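2,3-dihydroxybenzoate-AMP ligase (Bacillus subtilis, PDB 1MDB) is a two-domain AMP-binding enzyme of the ANL superfamily that binds adenosine monophosphate and 2,3-dihydroxy-benzoic acid. Local coordinates at residues Phe310-Ala314 with Asn447-Ala451. Numbering follows the deposited sequence.
Sequences FSAEA and NHLLA
S311 and N447 bring the two backbones to 5.6 Å between their CA atoms, where the first turn of helix 312-315 faces the C-terminal part of helix 442-449. The contact is a domain interface of the ANL fold: 310-314 belongs to the large AMP-binding domain and 447-451 to the smaller C-terminal one. Between these two segments the one hydrogen bond runs from E313 N to N447 OD1, 2.7 Å long and nearly straight at 167°. The amide N-H approaches in the plane of the side-chain carbonyl, on a lone pair, with a C=O...N angle of 138°. N447 extends to this first turn because its CG stands anti to the backbone N (chi1 -169°). S311 lies at the N-cap position, yet its OG bonds E443 instead of capping its own helix, and E313 N, in the first turn, is met by N447 OD1 from the other domain. S311 CB still packs against that oxygen, 3.3 Å from N447 OD1, while L450 CD1 touches the same CB at 3.7 Å. L450 also meets M284 of helix 280-292, which A314 touches too, so the leucine joins an apolar patch of the large domain. E313 lies alongside the chain at 450-451: its CG is 3.7 Å from L450 C, and a bend in its chain lays the carboxylate beside A451. E313 OE2 makes a salt bridge to R316 of the same domain. E313 OE1 rests 3.8 Å from A451 CB.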
ATOM      1  N   PHE A 310      -4.560  -4.405 -12.225  1.00 30.16           N
ATOM      2  CA  PHE A 310      -5.892  -3.993 -12.636  1.00 29.68           C
ATOM      3  C   PHE A 310      -5.994  -4.516 -14.066  1.00 31.47           C
ATOM      4  O   PHE A 310      -5.382  -3.971 -14.987  1.00 32.08           O
ATOM      5  CB  PHE A 310      -6.021  -2.468 -12.587  1.00 28.22           C
ATOM      6  CG  PHE A 310      -7.423  -1.967 -12.763  1.00 26.14           C
ATOM      7  CD1 PHE A 310      -8.501  -2.661 -12.221  1.00 26.96           C
ATOM      8  CD2 PHE A 310      -7.668  -0.780 -13.443  1.00 27.12           C
ATOM      9  CE1 PHE A 310      -9.796  -2.184 -12.354  1.00 23.66           C
ATOM     10  CE2 PHE A 310      -8.955  -0.294 -13.580  1.00 25.96           C
ATOM     11  CZ  PHE A 310     -10.025  -0.999 -13.035  1.00 27.26           C
ATOM     12  N   SER A 311      -6.750  -5.595 -14.231  1.00 30.67           N
ATOM     13  CA  SER A 311      -6.923  -6.247 -15.524  1.00 31.54           C
ATOM     14  C   SER A 311      -7.380  -5.326 -16.653  1.00 32.73           C
ATOM     15  O   SER A 311      -8.193  -4.419 -16.454  1.00 30.41           O
ATOM     16  CB  SER A 311      -7.894  -7.421 -15.379  1.00 32.33           C
ATOM     17  OG  SER A 311      -7.309  -8.458 -14.598  1.00 32.27           O
ATOM     18  N   ALA A 312      -6.853  -5.596 -17.843  1.00 32.24           N
ATOM     19  CA  ALA A 312      -7.137  -4.816 -19.041  1.00 32.22           C
ATOM     20  C   ALA A 312      -8.617  -4.590 -19.317  1.00 32.25           C
ATOM     21  O   ALA A 312      -9.020  -3.470 -19.620  1.00 33.25           O
ATOM     22  CB  ALA A 312      -6.473  -5.486 -20.256  1.00 31.04           C
ATOM     23  N   GLU A 313      -9.415  -5.651 -19.215  1.00 32.40           N
ATOM     24  CA  GLU A 313     -10.852  -5.592 -19.465  1.00 33.93           C
ATOM     25  C   GLU A 313     -11.553  -4.567 -18.568  1.00 35.49           C
ATOM     26  O   GLU A 313     -12.603  -4.019 -18.927  1.00 35.75           O
ATOM     27  CB  GLU A 313     -11.465  -6.985 -19.259  1.00 34.03           C
ATOM     28  CG  GLU A 313     -12.984  -7.102 -19.475  1.00 37.31           C
ATOM     29  CD  GLU A 313     -13.424  -6.826 -20.914  1.00 39.07           C
ATOM     30  OE1 GLU A 313     -12.747  -7.290 -21.858  1.00 40.29           O
ATOM     31  OE2 GLU A 313     -14.462  -6.158 -21.101  1.00 39.05           O
ATOM     32  N   ALA A 314     -10.976  -4.310 -17.400  1.00 34.28           N
ATOM     33  CA  ALA A 314     -11.566  -3.346 -16.482  1.00 34.27           C
ATOM     34  C   ALA A 314     -10.923  -1.991 -16.685  1.00 32.77           C
ATOM     35  O   ALA A 314     -11.613  -0.987 -16.803  1.00 35.21           O
ATOM     36  CB  ALA A 314     -11.384  -3.797 -15.041  1.00 31.19           C
ATOM     37  N   ASN A 447      -9.075 -11.946 -16.458  1.00 30.02           N
ATOM     38  CA  ASN A 447      -9.365 -10.880 -17.423  1.00 30.01           C
ATOM     39  C   ASN A 447     -10.479 -11.285 -18.380  1.00 31.12           C
ATOM     40  O   ASN A 447     -11.382 -10.493 -18.651  1.00 32.08           O
ATOM     41  CB  ASN A 447      -8.116 -10.506 -18.221  1.00 29.80           C
ATOM     42  CG  ASN A 447      -8.308  -9.239 -19.024  1.00 32.65           C
ATOM     43  OD1 ASN A 447      -8.685  -8.195 -18.472  1.00 31.28           O
ATOM     44  ND2 ASN A 447      -8.052  -9.313 -20.331  1.00 27.23           N
ATOM     45  N   HIS A 448     -10.412 -12.515 -18.892  1.00 30.66           N
ATOM     46  CA  HIS A 448     -11.443 -13.041 -19.788  1.00 29.28           C
ATOM     47  C   HIS A 448     -12.790 -13.049 -19.062  1.00 28.63           C
ATOM     48  O   HIS A 448     -13.784 -12.527 -19.563  1.00 27.35           O
ATOM     49  CB  HIS A 448     -11.112 -14.483 -20.207  1.00 30.80           C
ATOM     50  CG  HIS A 448     -10.104 -14.583 -21.307  1.00 32.87           C
ATOM     51  ND1 HIS A 448     -10.442 -14.464 -22.638  1.00 34.09           N
ATOM     52  CD2 HIS A 448      -8.762 -14.763 -21.275  1.00 33.92           C
ATOM     53  CE1 HIS A 448      -9.353 -14.563 -23.379  1.00 35.68           C
ATOM     54  NE2 HIS A 448      -8.318 -14.745 -22.577  1.00 34.92           N
ATOM     55  N   LEU A 449     -12.815 -13.663 -17.883  1.00 27.78           N
ATOM     56  CA  LEU A 449     -14.033 -13.756 -17.082  1.00 29.37           C
ATOM     57  C   LEU A 449     -14.666 -12.393 -16.779  1.00 29.32           C
ATOM     58  O   LEU A 449     -15.881 -12.296 -16.622  1.00 30.70           O
ATOM     59  CB  LEU A 449     -13.738 -14.521 -15.782  1.00 28.29           C
ATOM     60  CG  LEU A 449     -13.270 -15.959 -16.049  1.00 28.32           C
ATOM     61  CD1 LEU A 449     -12.753 -16.625 -14.774  1.00 29.03           C
ATOM     62  CD2 LEU A 449     -14.426 -16.753 -16.652  1.00 29.03           C
ATOM     63  N   LEU A 450     -13.848 -11.346 -16.714  1.00 29.85           N
ATOM     64  CA  LEU A 450     -14.356 -10.000 -16.451  1.00 31.97           C
ATOM     65  C   LEU A 450     -15.172  -9.511 -17.642  1.00 34.07           C
ATOM     66  O   LEU A 450     -15.928  -8.544 -17.534  1.00 33.24           O
ATOM     67  CB  LEU A 450     -13.203  -9.015 -16.190  1.00 27.93           C
ATOM     68  CG  LEU A 450     -12.438  -9.185 -14.876  1.00 28.57           C
ATOM     69  CD1 LEU A 450     -11.449  -8.038 -14.702  1.00 28.45           C
ATOM     70  CD2 LEU A 450     -13.413  -9.200 -13.713  1.00 25.44           C
ATOM     71  N   ALA A 451     -15.006 -10.183 -18.780  1.00 35.16           N
ATOM     72  CA  ALA A 451     -15.729  -9.825 -19.995  1.00 36.32           C
ATOM     73  C   ALA A 451     -17.139 -10.413 -19.973  1.00 37.16           C
ATOM     74  O   ALA A 451     -18.010  -9.993 -20.732  1.00 37.46           O
ATOM     75  CB  ALA A 451     -14.966 -10.325 -21.226  1.00 36.39           C
TER